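Local coordinates for protein pullulanase (PDB 2YOC) that hydrolyses alpha-1,6-glucosidic linkages in pullulan and probably in branched alpha-glucans, and is a membrane-binding enzyme exported by a type 2 secretion system, at residues 38-43 with 105-110; 398-403 with 584-589; 436-441 with 569-574. All blocks are in the same frame, centred on the assembly; numbering follows the deposited sequence.

Interaction 1: residues 38-43 with 105-110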
ATOM      1  N   VAL B  38     -66.208  15.973 -22.441  1.00151.52           N
ATOM      2  CA  VAL B  38     -67.285  16.980 -22.332  1.00154.13           C
ATOM      3  C   VAL B  38     -66.816  18.270 -21.567  1.00159.84           C
ATOM      4  O   VAL B  38     -65.628  18.359 -21.231  1.00158.18           O
ATOM      5  CB  VAL B  38     -68.693  16.412 -21.918  1.00158.89           C
ATOM      6  CG1 VAL B  38     -68.993  15.067 -22.578  1.00158.29           C
ATOM      7  CG2 VAL B  38     -68.902  16.343 -20.399  1.00158.26           C
ATOM      8  N   GLU B  39     -67.728  19.259 -21.322  1.00158.36           N
ATOM      9  CA  GLU B  39     -67.402  20.526 -20.634  1.00158.90           C
ATOM     10  C   GLU B  39     -66.839  20.377 -19.217  1.00162.31           C
ATOM     11  O   GLU B  39     -67.377  19.605 -18.413  1.00162.35           O
ATOM     12  CB  GLU B  39     -68.576  21.495 -20.640  1.00162.64           C
ATOM     13  CG  GLU B  39     -68.779  22.132 -21.986  1.00172.25           C
ATOM     14  CD  GLU B  39     -69.816  23.223 -21.962  1.00189.38           C
ATOM     15  OE1 GLU B  39     -70.977  22.956 -21.572  1.00182.69           O
ATOM     16  OE2 GLU B  39     -69.456  24.360 -22.331  1.00180.27           O
ATOM     17  N   ASN B  40     -65.762  21.147 -18.921  1.00157.19           N
ATOM     18  CA  ASN B  40     -65.034  21.199 -17.639  1.00155.81           C
ATOM     19  C   ASN B  40     -64.551  19.820 -17.119  1.00157.01           C
ATOM     20  O   ASN B  40     -64.616  19.528 -15.917  1.00156.14           O
ATOM     21  CB  ASN B  40     -65.813  22.010 -16.576  1.00159.93           C
ATOM     22  CG  ASN B  40     -65.055  23.185 -15.983  1.00187.94           C
ATOM     23  OD1 ASN B  40     -64.483  24.032 -16.690  1.00180.37           O
ATOM     24  ND2 ASN B  40     -65.092  23.299 -14.662  1.00181.87           N
ATOM     25  N   GLN B  41     -64.058  18.984 -18.059  1.00152.04           N
ATOM     26  CA  GLN B  41     -63.505  17.638 -17.847  1.00149.61           C
ATOM     27  C   GLN B  41     -62.713  17.136 -19.070  1.00153.27           C
ATOM     28  O   GLN B  41     -63.196  17.252 -20.197  1.00154.22           O
ATOM     29  CB  GLN B  41     -64.562  16.606 -17.386  1.00150.60           C
ATOM     30  CG  GLN B  41     -65.799  16.507 -18.262  1.00149.33           C
ATOM     31  CD  GLN B  41     -66.157  15.074 -18.534  1.00147.03           C
ATOM     32  OE1 GLN B  41     -65.707  14.474 -19.512  1.00133.22           O
ATOM     33  NE2 GLN B  41     -66.991  14.500 -17.686  1.00136.72           N
ATOM     34  N   ALA B  42     -61.491  16.606 -18.841  1.00147.72           N
ATOM     35  CA  ALA B  42     -60.611  16.080 -19.891  1.00146.05           C
ATOM     36  C   ALA B  42     -60.595  14.551 -19.871  1.00148.77           C
ATOM     37  O   ALA B  42     -60.926  13.942 -18.847  1.00147.98           O
ATOM     38  CB  ALA B  42     -59.197  16.618 -19.715  1.00145.38           C
ATOM     39  N   VAL B  43     -60.210  13.933 -21.002  1.00144.38           N
ATOM     40  CA  VAL B  43     -60.107  12.481 -21.095  1.00142.97           C
ATOM     41  C   VAL B  43     -58.769  12.009 -21.697  1.00145.61           C
ATOM     42  O   VAL B  43     -58.391  12.457 -22.779  1.00145.71           O
ATOM     43  CB  VAL B  43     -61.385  11.775 -21.632  1.00147.61           C
ATOM     44  CG1 VAL B  43     -61.532  11.904 -23.141  1.00147.82           C
ATOM     45  CG2 VAL B  43     -61.437  10.315 -21.205  1.00146.51           C
ATOM     46  N   ASN B 105     -61.134  22.532 -13.600  1.00141.92           N
ATOM     47  CA  ASN B 105     -61.462  23.792 -12.944  1.00143.50           C
ATOM     48  C   ASN B 105     -61.806  24.795 -14.074  1.00150.28           C
ATOM     49  O   ASN B 105     -62.882  25.402 -14.065  1.00151.76           O
ATOM     50  CB  ASN B 105     -60.269  24.208 -12.037  1.00141.44           C
ATOM     51  CG  ASN B 105     -59.846  25.668 -11.915  1.00155.34           C
ATOM     52  OD1 ASN B 105     -60.274  26.574 -12.644  1.00145.81           O
ATOM     53  ND2 ASN B 105     -58.918  25.909 -11.001  1.00143.96           N
ATOM     54  N   LYS B 106     -60.905  24.909 -15.067  1.00147.24           N
ATOM     55  CA  LYS B 106     -61.038  25.773 -16.244  1.00148.83           C
ATOM     56  C   LYS B 106     -60.746  25.005 -17.553  1.00154.34           C
ATOM     57  O   LYS B 106     -59.806  24.202 -17.601  1.00152.58           O
ATOM     58  CB  LYS B 106     -60.156  27.046 -16.127  1.00150.91           C
ATOM     59  CG  LYS B 106     -58.661  26.800 -15.910  1.00160.15           C
ATOM     60  CD  LYS B 106     -57.846  28.083 -15.950  1.00167.60           C
ATOM     61  CE  LYS B 106     -56.355  27.838 -15.842  1.00170.94           C
ATOM     62  NZ  LYS B 106     -55.976  27.275 -14.513  1.00175.81           N
ATOM     63  N   GLU B 107     -61.544  25.280 -18.620  1.00153.00           N
ATOM     64  CA  GLU B 107     -61.390  24.674 -19.955  1.00152.02           C
ATOM     65  C   GLU B 107     -60.140  25.203 -20.705  1.00154.74           C
ATOM     66  O   GLU B 107     -59.783  24.665 -21.759  1.00153.24           O
ATOM     67  CB  GLU B 107     -62.668  24.859 -20.798  1.00155.05           C
ATOM     68  CG  GLU B 107     -63.812  23.918 -20.448  1.00160.17           C
ATOM     69  CD  GLU B 107     -64.904  23.811 -21.498  1.00167.63           C
ATOM     70  OE1 GLU B 107     -65.284  24.856 -22.074  1.00157.86           O
ATOM     71  OE2 GLU B 107     -65.373  22.680 -21.757  1.00147.55           O
ATOM     72  N   SER B 108     -59.492  26.260 -20.149  1.00151.50           N
ATOM     73  CA  SER B 108     -58.272  26.904 -20.647  1.00150.38           C
ATOM     74  C   SER B 108     -57.033  26.408 -19.851  1.00152.80           C
ATOM     75  O   SER B 108     -57.182  25.767 -18.810  1.00152.23           O
ATOM     76  CB  SER B 108     -58.410  28.420 -20.542  1.00154.39           C
ATOM     77  OG  SER B 108     -57.190  29.082 -20.828  1.00159.93           O
ATOM     78  N   GLY B 109     -55.836  26.684 -20.363  1.00148.08           N
ATOM     79  CA  GLY B 109     -54.589  26.303 -19.710  1.00145.99           C
ATOM     80  C   GLY B 109     -54.102  24.904 -20.019  1.00147.88           C
ATOM     81  O   GLY B 109     -54.153  24.468 -21.173  1.00147.31           O
ATOM     82  N   CYS B 110     -53.590  24.206 -18.983  1.00142.96           N
ATOM     83  CA  CYS B 110     -53.024  22.854 -19.088  1.00140.94           C
ATOM     84  C   CYS B 110     -53.110  22.055 -17.775  1.00140.54           C
ATOM     85  O   CYS B 110     -53.443  22.619 -16.730  1.00140.84           O
ATOM     86  CB  CYS B 110     -51.592  22.905 -19.621  1.00140.54           C
ATOM     87  SG  CYS B 110     -50.442  23.844 -18.582  1.00144.48           S
TER
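Asn40 and Glu107 hold this contact, each reaching across to the other segment. The firmer part is a pair of hydrogen bonds. The backbone N of Asn40 gives its hydrogen to Glu107 OE2 at 3.2 Å, with 156° at the hydrogen. It meets that oxygen from above the carboxylate plane. The side-chain amide of Asn40 makes the second bond: ND2 donates to Asn105 O at 3.1 Å. The acceptor lies close to the Asn40 amide plane, but the donor sits well above the carbonyl plane of Asn105. Glu107 CG lies anti to its own carbonyl carbon (chi1 -77°), and the chain then runs out extended to the turn. Val38 to Gln41 form a type II beta turn, and Asn40 has the positive phi expected at its third position. The turn leads into strand 41-46, the middle strand of a three-stranded mixed sheet. Segment 105-110 follows the neighbouring antiparallel strand 99-103, in the bacterial pullulanase-associated domain. Asn40 also bonds to Leu104 through the backbone.

The whole contact lies at the surface; the Glu39 side is the looser part. Glu39 CG passes 3.5 Å from Glu107 OE2. The two carboxylates are turned 59° apart, and Glu39 OE2 stays 4.2 Å from Glu107 OE1, a like-charge approach. Arg137 makes a long, weak ion pair with Glu107, which may partly offset it.

Interaction 2: residues 398-403 with 584-589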
ATOM      1  N   THR B 398       7.459  36.461 -37.588  1.00 60.28           N
ATOM      2  CA  THR B 398       7.987  35.245 -36.965  1.00 60.59           C
ATOM      3  C   THR B 398       7.523  35.140 -35.517  1.00 64.85           C
ATOM      4  O   THR B 398       7.176  36.142 -34.894  1.00 62.82           O
ATOM      5  CB  THR B 398       9.512  35.208 -37.022  1.00 70.93           C
ATOM      6  OG1 THR B 398      10.042  36.381 -36.380  1.00 78.65           O
ATOM      7  CG2 THR B 398      10.050  35.063 -38.434  1.00 66.06           C
HETATM    8  N   MSE B 399       7.554  33.904 -34.989  1.00 62.82           N
HETATM    9  CA  MSE B 399       7.214  33.500 -33.625  1.00 61.30           C
HETATM   10  C   MSE B 399       8.278  34.116 -32.690  1.00 62.64           C
HETATM   11  O   MSE B 399       9.463  33.774 -32.825  1.00 61.61           O
HETATM   12  CB  MSE B 399       7.321  31.975 -33.597  1.00 63.11           C
HETATM   13  CG  MSE B 399       6.555  31.295 -32.514  1.00 69.42           C
HETATM   14 SE   MSE B 399       6.839  29.368 -32.658  1.00 77.29          SE
HETATM   15  CE  MSE B 399       6.121  29.003 -34.467  1.00 73.24           C
ATOM     16  N   PRO B 400       7.910  35.045 -31.780  1.00 58.69           N
ATOM     17  CA  PRO B 400       8.931  35.660 -30.899  1.00 58.51           C
ATOM     18  C   PRO B 400       9.646  34.685 -29.952  1.00 61.37           C
ATOM     19  O   PRO B 400      10.806  34.923 -29.585  1.00 59.95           O
ATOM     20  CB  PRO B 400       8.153  36.730 -30.122  1.00 61.12           C
ATOM     21  CG  PRO B 400       6.736  36.332 -30.218  1.00 66.45           C
ATOM     22  CD  PRO B 400       6.564  35.585 -31.515  1.00 61.79           C
ATOM     23  N   HIS B 401       8.962  33.590 -29.551  1.00 56.49           N
ATOM     24  CA  HIS B 401       9.548  32.593 -28.666  1.00 54.82           C
ATOM     25  C   HIS B 401       9.654  31.262 -29.352  1.00 56.76           C
ATOM     26  O   HIS B 401       8.685  30.816 -29.981  1.00 57.64           O
ATOM     27  CB  HIS B 401       8.707  32.449 -27.419  1.00 55.79           C
ATOM     28  CG  HIS B 401       8.767  33.648 -26.552  1.00 60.33           C
ATOM     29  ND1 HIS B 401       9.702  33.758 -25.543  1.00 62.49           N
ATOM     30  CD2 HIS B 401       8.010  34.773 -26.576  1.00 63.10           C
ATOM     31  CE1 HIS B 401       9.465  34.927 -24.963  1.00 62.30           C
ATOM     32  NE2 HIS B 401       8.464  35.577 -25.552  1.00 62.95           N
ATOM     33  N   ALA B 402      10.815  30.605 -29.218  1.00 49.21           N
ATOM     34  CA  ALA B 402      11.025  29.297 -29.801  1.00 47.47           C
ATOM     35  C   ALA B 402      10.100  28.248 -29.192  1.00 53.03           C
ATOM     36  O   ALA B 402       9.663  28.395 -28.032  1.00 53.13           O
ATOM     37  CB  ALA B 402      12.456  28.875 -29.616  1.00 47.39           C
ATOM     38  N   GLN B 403       9.825  27.182 -29.984  1.00 47.82           N
ATOM     39  CA  GLN B 403       8.994  26.045 -29.622  1.00 46.16           C
ATOM     40  C   GLN B 403       9.585  24.746 -30.267  1.00 50.26           C
ATOM     41  O   GLN B 403       8.892  23.714 -30.386  1.00 49.05           O
ATOM     42  CB  GLN B 403       7.568  26.308 -30.116  1.00 47.02           C
ATOM     43  CG  GLN B 403       6.751  27.241 -29.222  1.00 59.72           C
ATOM     44  CD  GLN B 403       5.300  27.456 -29.624  1.00 56.61           C
ATOM     45  OE1 GLN B 403       4.681  28.432 -29.224  1.00 47.88           O
ATOM     46  NE2 GLN B 403       4.715  26.566 -30.405  1.00 42.34           N
ATOM     47  N   GLY B 584       5.646  41.154 -28.209  1.00 64.67           N
ATOM     48  CA  GLY B 584       6.644  40.080 -28.220  1.00 63.64           C
ATOM     49  C   GLY B 584       6.311  38.789 -27.487  1.00 65.35           C
ATOM     50  O   GLY B 584       7.137  38.253 -26.734  1.00 62.72           O
HETATM   51  N   MSE B 585       5.092  38.282 -27.727  1.00 61.68           N
HETATM   52  CA  MSE B 585       4.564  37.048 -27.161  1.00 59.46           C
HETATM   53  C   MSE B 585       3.955  36.177 -28.254  1.00 63.47           C
HETATM   54  O   MSE B 585       3.395  36.700 -29.229  1.00 64.77           O
HETATM   55  CB  MSE B 585       3.491  37.379 -26.121  1.00 61.11           C
HETATM   56  CG  MSE B 585       4.062  37.766 -24.765  1.00 66.54           C
HETATM   57 SE   MSE B 585       2.695  38.094 -23.400  1.00 72.28          SE
HETATM   58  CE  MSE B 585       1.957  39.781 -24.060  1.00 69.34           C
ATOM     59  N   ASN B 586       4.049  34.851 -28.091  1.00 57.35           N
ATOM     60  CA  ASN B 586       3.438  33.899 -29.025  1.00 55.48           C
ATOM     61  C   ASN B 586       1.902  33.889 -28.813  1.00 58.77           C
ATOM     62  O   ASN B 586       1.422  34.473 -27.841  1.00 56.17           O
ATOM     63  CB  ASN B 586       3.977  32.506 -28.763  1.00 48.79           C
ATOM     64  CG  ASN B 586       5.373  32.259 -29.210  1.00 57.67           C
ATOM     65  OD1 ASN B 586       6.164  33.182 -29.436  1.00 53.28           O
ATOM     66  ND2 ASN B 586       5.714  30.980 -29.310  1.00 43.00           N
ATOM     67  N   VAL B 587       1.141  33.212 -29.710  1.00 57.49           N
ATOM     68  CA  VAL B 587      -0.335  33.117 -29.628  1.00 57.08           C
ATOM     69  C   VAL B 587      -0.848  31.667 -29.564  1.00 59.28           C
ATOM     70  O   VAL B 587      -0.470  30.820 -30.385  1.00 60.16           O
ATOM     71  CB  VAL B 587      -1.095  33.916 -30.734  1.00 59.74           C
ATOM     72  CG1 VAL B 587      -2.594  33.903 -30.464  1.00 59.68           C
ATOM     73  CG2 VAL B 587      -0.581  35.349 -30.846  1.00 59.28           C
ATOM     74  N   ILE B 588      -1.729  31.419 -28.615  1.00 52.10           N
ATOM     75  CA  ILE B 588      -2.406  30.146 -28.479  1.00 51.09           C
ATOM     76  C   ILE B 588      -3.899  30.412 -28.710  1.00 56.42           C
ATOM     77  O   ILE B 588      -4.481  31.295 -28.062  1.00 55.79           O
ATOM     78  CB  ILE B 588      -2.156  29.447 -27.107  1.00 52.51           C
ATOM     79  CG1 ILE B 588      -0.693  29.000 -26.974  1.00 51.41           C
ATOM     80  CG2 ILE B 588      -3.139  28.256 -26.900  1.00 50.67           C
ATOM     81  CD1 ILE B 588      -0.273  28.722 -25.566  1.00 51.16           C
HETATM   82  N   MSE B 589      -4.515  29.643 -29.613  1.00 51.96           N
HETATM   83  CA  MSE B 589      -5.951  29.759 -29.826  1.00 51.24           C
HETATM   84  C   MSE B 589      -6.666  28.611 -29.143  1.00 54.50           C
HETATM   85  O   MSE B 589      -6.320  27.442 -29.333  1.00 52.09           O
HETATM   86  CB  MSE B 589      -6.298  29.748 -31.308  1.00 53.46           C
HETATM   87  CG  MSE B 589      -6.961  30.986 -31.769  1.00 59.89           C
HETATM   88 SE   MSE B 589      -7.371  30.775 -33.616  1.00 67.15          SE
HETATM   89  CE  MSE B 589      -9.181  29.934 -33.434  1.00 64.44           C
TER
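Asn586 meets Met399, Pro400, His401 and Gln403 at the start of strand 586-591, the third strand of the parallel beta/alpha barrel that forms the catalytic domain of alpha-amylase-family enzymes. Segment 398-403 is a loop leading to helix 406-410, just ahead of the first barrel strand.

Hydrogen bonds come first. The Asn586 side-chain amide is gripped at both ends. Its OD1 accepts from the backbone N of His401 at 2.8 Å, in the carbonyl plane and on a lone pair. Its ND2 donates to His401 O at 3.1 Å and to Gln403 OE1 at 2.8 Å. Both acceptors lie within about 5° of the Asn586 amide plane, so the three bonds together fix its rotation. Gln403 OE1 is also bonded by His461, while its NE2 reaches Asp688 O and Asp660 O. These bonds satisfy the polar ends of the buried Asn586 and Gln403. A weak bond runs from His401 NE2 to the O of Gly584, the first residue after helix 567-582 to leave helical angles, with positive phi.

Packing completes the contact. Pro400 lays its ring against the backbone of Gly584 and Met585, with CG 3.4 Å from Met585 C. Selenomethionine Met399 puts CG anti to the backbone N (chi1 -158°), which brings it against ND2 and OD1 of Asn586. The His401 ring stands at 66° to that amide, with Asn586 OD1 in plane at the ring's edge.

Interaction 3: residues 436-441 with 569-574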
ATOM      1  N   LYS B 436     -12.552  44.929 -28.759  1.00 64.61           N
ATOM      2  CA  LYS B 436     -12.188  44.612 -30.137  1.00 63.21           C
ATOM      3  C   LYS B 436     -10.787  44.001 -30.253  1.00 67.00           C
ATOM      4  O   LYS B 436      -9.974  44.143 -29.340  1.00 65.19           O
ATOM      5  CB  LYS B 436     -12.252  45.879 -31.016  1.00 64.67           C
ATOM      6  CG  LYS B 436     -13.565  46.640 -30.945  1.00 71.99           C
ATOM      7  CD  LYS B 436     -14.650  46.004 -31.791  1.00 67.61           C
ATOM      8  CE  LYS B 436     -15.998  46.557 -31.436  1.00 69.59           C
ATOM      9  NZ  LYS B 436     -17.079  45.693 -31.967  1.00 80.78           N
ATOM     10  N   TYR B 437     -10.501  43.331 -31.396  1.00 64.40           N
ATOM     11  CA  TYR B 437      -9.172  42.775 -31.682  1.00 62.14           C
ATOM     12  C   TYR B 437      -8.194  43.948 -31.718  1.00 65.98           C
ATOM     13  O   TYR B 437      -7.124  43.874 -31.110  1.00 65.30           O
ATOM     14  CB  TYR B 437      -9.115  42.062 -33.050  1.00 61.59           C
ATOM     15  CG  TYR B 437     -10.072  40.906 -33.256  1.00 62.54           C
ATOM     16  CD1 TYR B 437      -9.966  39.741 -32.493  1.00 63.46           C
ATOM     17  CD2 TYR B 437     -11.001  40.920 -34.299  1.00 63.64           C
ATOM     18  CE1 TYR B 437     -10.817  38.651 -32.709  1.00 62.34           C
ATOM     19  CE2 TYR B 437     -11.843  39.828 -34.538  1.00 64.01           C
ATOM     20  CZ  TYR B 437     -11.749  38.698 -33.736  1.00 66.36           C
ATOM     21  OH  TYR B 437     -12.592  37.631 -33.924  1.00 60.67           O
ATOM     22  N   LEU B 438      -8.593  45.055 -32.393  1.00 63.24           N
ATOM     23  CA  LEU B 438      -7.767  46.260 -32.557  1.00 62.76           C
ATOM     24  C   LEU B 438      -7.323  46.958 -31.275  1.00 67.88           C
ATOM     25  O   LEU B 438      -6.344  47.695 -31.312  1.00 66.00           O
ATOM     26  CB  LEU B 438      -8.381  47.236 -33.540  1.00 63.09           C
ATOM     27  CG  LEU B 438      -8.441  46.789 -34.990  1.00 67.13           C
ATOM     28  CD1 LEU B 438      -9.210  47.822 -35.812  1.00 69.03           C
ATOM     29  CD2 LEU B 438      -7.046  46.550 -35.571  1.00 64.03           C
ATOM     30  N   ALA B 439      -7.987  46.666 -30.133  1.00 66.82           N
ATOM     31  CA  ALA B 439      -7.607  47.182 -28.818  1.00 67.39           C
ATOM     32  C   ALA B 439      -6.131  46.895 -28.529  1.00 68.85           C
ATOM     33  O   ALA B 439      -5.460  47.719 -27.924  1.00 68.86           O
ATOM     34  CB  ALA B 439      -8.460  46.543 -27.740  1.00 68.46           C
ATOM     35  N   LEU B 440      -5.614  45.751 -28.987  1.00 63.72           N
ATOM     36  CA  LEU B 440      -4.221  45.423 -28.757  1.00 62.74           C
ATOM     37  C   LEU B 440      -3.246  46.379 -29.465  1.00 70.17           C
ATOM     38  O   LEU B 440      -2.060  46.375 -29.147  1.00 70.66           O
ATOM     39  CB  LEU B 440      -3.926  43.955 -29.080  1.00 61.44           C
ATOM     40  CG  LEU B 440      -4.279  42.889 -28.028  1.00 65.48           C
ATOM     41  CD1 LEU B 440      -3.689  43.190 -26.660  1.00 65.05           C
ATOM     42  CD2 LEU B 440      -5.773  42.583 -27.988  1.00 66.97           C
ATOM     43  N   THR B 441      -3.747  47.246 -30.360  1.00 67.74           N
ATOM     44  CA  THR B 441      -2.889  48.213 -31.053  1.00 67.84           C
ATOM     45  C   THR B 441      -2.751  49.539 -30.268  1.00 72.83           C
ATOM     46  O   THR B 441      -1.872  50.350 -30.571  1.00 71.38           O
ATOM     47  CB  THR B 441      -3.376  48.451 -32.476  1.00 72.50           C
ATOM     48  OG1 THR B 441      -4.543  49.275 -32.430  1.00 69.07           O
ATOM     49  CG2 THR B 441      -3.655  47.164 -33.224  1.00 70.46           C
ATOM     50  N   ILE B 569     -10.933  39.608 -40.797  1.00 59.54           N
ATOM     51  CA  ILE B 569      -9.678  38.941 -41.181  1.00 56.18           C
ATOM     52  C   ILE B 569      -8.493  39.877 -41.053  1.00 60.10           C
ATOM     53  O   ILE B 569      -7.520  39.494 -40.408  1.00 60.84           O
ATOM     54  CB  ILE B 569      -9.758  38.321 -42.592  1.00 58.51           C
ATOM     55  CG1 ILE B 569     -10.901  37.310 -42.663  1.00 56.86           C
ATOM     56  CG2 ILE B 569      -8.400  37.684 -43.012  1.00 60.18           C
ATOM     57  CD1 ILE B 569     -11.469  37.189 -43.960  1.00 53.02           C
ATOM     58  N   LYS B 570      -8.555  41.101 -41.639  1.00 55.40           N
ATOM     59  CA  LYS B 570      -7.423  42.006 -41.491  1.00 54.93           C
ATOM     60  C   LYS B 570      -7.237  42.414 -40.046  1.00 61.15           C
ATOM     61  O   LYS B 570      -6.117  42.378 -39.567  1.00 61.70           O
ATOM     62  CB  LYS B 570      -7.493  43.223 -42.416  1.00 57.72           C
ATOM     63  CG  LYS B 570      -6.117  43.865 -42.675  1.00 57.73           C
ATOM     64  CD  LYS B 570      -6.279  45.266 -43.265  1.00 69.11           C
ATOM     65  CE  LYS B 570      -4.994  45.963 -43.643  1.00 68.85           C
ATOM     66  NZ  LYS B 570      -5.242  47.006 -44.687  1.00 68.22           N
ATOM     67  N   GLU B 571      -8.322  42.725 -39.336  1.00 59.95           N
ATOM     68  CA  GLU B 571      -8.284  43.140 -37.932  1.00 61.03           C
ATOM     69  C   GLU B 571      -7.674  42.094 -36.999  1.00 64.90           C
ATOM     70  O   GLU B 571      -6.810  42.439 -36.186  1.00 65.79           O
ATOM     71  CB  GLU B 571      -9.671  43.559 -37.449  1.00 63.80           C
ATOM     72  CG  GLU B 571     -10.195  44.790 -38.164  1.00 75.74           C
ATOM     73  CD  GLU B 571     -11.307  45.563 -37.486  1.00 95.23           C
ATOM     74  OE1 GLU B 571     -11.755  45.177 -36.378  1.00 95.16           O
ATOM     75  OE2 GLU B 571     -11.684  46.612 -38.056  1.00 81.54           O
ATOM     76  N   PHE B 572      -8.113  40.819 -37.122  1.00 59.91           N
ATOM     77  CA  PHE B 572      -7.600  39.682 -36.344  1.00 57.87           C
ATOM     78  C   PHE B 572      -6.087  39.577 -36.566  1.00 61.63           C
ATOM     79  O   PHE B 572      -5.329  39.571 -35.602  1.00 61.11           O
ATOM     80  CB  PHE B 572      -8.271  38.396 -36.815  1.00 59.44           C
ATOM     81  CG  PHE B 572      -8.001  37.190 -35.969  1.00 60.77           C
ATOM     82  CD1 PHE B 572      -6.778  36.536 -36.030  1.00 64.24           C
ATOM     83  CD2 PHE B 572      -8.988  36.660 -35.163  1.00 63.54           C
ATOM     84  CE1 PHE B 572      -6.541  35.394 -35.266  1.00 64.84           C
ATOM     85  CE2 PHE B 572      -8.760  35.500 -34.428  1.00 66.58           C
ATOM     86  CZ  PHE B 572      -7.534  34.882 -34.471  1.00 64.15           C
ATOM     87  N   ARG B 573      -5.652  39.517 -37.848  1.00 58.03           N
ATOM     88  CA  ARG B 573      -4.247  39.474 -38.240  1.00 56.58           C
ATOM     89  C   ARG B 573      -3.491  40.650 -37.621  1.00 60.08           C
ATOM     90  O   ARG B 573      -2.456  40.439 -36.991  1.00 59.80           O
ATOM     91  CB  ARG B 573      -4.114  39.451 -39.760  1.00 55.23           C
ATOM     92  CG  ARG B 573      -4.319  38.063 -40.336  1.00 60.40           C
ATOM     93  CD  ARG B 573      -4.373  38.099 -41.848  1.00 57.90           C
ATOM     94  NE  ARG B 573      -4.144  36.787 -42.454  1.00 43.37           N
ATOM     95  CZ  ARG B 573      -4.352  36.522 -43.735  1.00 57.75           C
ATOM     96  NH1 ARG B 573      -4.797  37.469 -44.549  1.00 55.26           N
ATOM     97  NH2 ARG B 573      -4.129  35.305 -44.212  1.00 45.79           N
ATOM     98  N   THR B 574      -4.079  41.859 -37.688  1.00 56.26           N
ATOM     99  CA  THR B 574      -3.517  43.048 -37.068  1.00 55.13           C
ATOM    100  C   THR B 574      -3.268  42.810 -35.587  1.00 58.83           C
ATOM    101  O   THR B 574      -2.197  43.176 -35.103  1.00 58.27           O
ATOM    102  CB  THR B 574      -4.366  44.277 -37.316  1.00 52.08           C
ATOM    103  OG1 THR B 574      -4.616  44.410 -38.730  1.00 45.54           O
ATOM    104  CG2 THR B 574      -3.703  45.541 -36.753  1.00 50.49           C
TER
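The backbones come nearest at Tyr437 and Phe572, whose CA atoms are 5.8 Å apart, where a short 3-10 segment, 438-441, lies against helix 567-582. This helix precedes strand 586-591 of the beta/alpha barrel, and segment 436-441 belongs to the loop before helix 446-457. No hydrogen bond crosses the contact.

The aromatic pair is T-shaped. Phe572 turns its edge to one face of Tyr437, with ring centroids 5.2 Å apart and planes at 62°. With Phe572 CG anti to the backbone N (chi1 -171°), the ring runs past the Tyr437 face, and its CD2 meets Tyr437 CE1 and CZ. The hydroxyl of Tyr437 is bonded to Glu556 O. Glu556 is itself a calcium ligand.

Leu438 splits its methyls between two partners. CD1 lies against the carboxylate carbon of Glu571, 3.5 Å from CD, and the two side chains cross at about a right angle. The charged end of Glu571 is bonded to Thr561. Leu438 CD2 rests on Thr574, whose CG2 also meets Thr441 CG2.

Both threonine hydroxyls turn back to their own segments. Thr574 OG1 bonds to Lys570 O, while Thr441 OG1 bonds to Leu438 O at 2.6 Å, in the carbonyl plane.

In the fold
From the N terminus, interaction 1 closes first. It joins the turn before strand 41-46 to the loop after strand 99-103, at one end of the small N-terminal sheet. It is complete before the other two open, and its nearest atoms are about 42 Å or more from theirs. Interaction 2 then opens at 398-403. Interaction 3 opens at 436-441 and closes at 569-574, before interaction 2 closes at 584-589. It is therefore nested inside that loop. The inner contact ties the approach to helix 446-457 to helix 567-582; the outer one ties the entry to the barrel to its third strand. They touch where Met589 packs on Phe572.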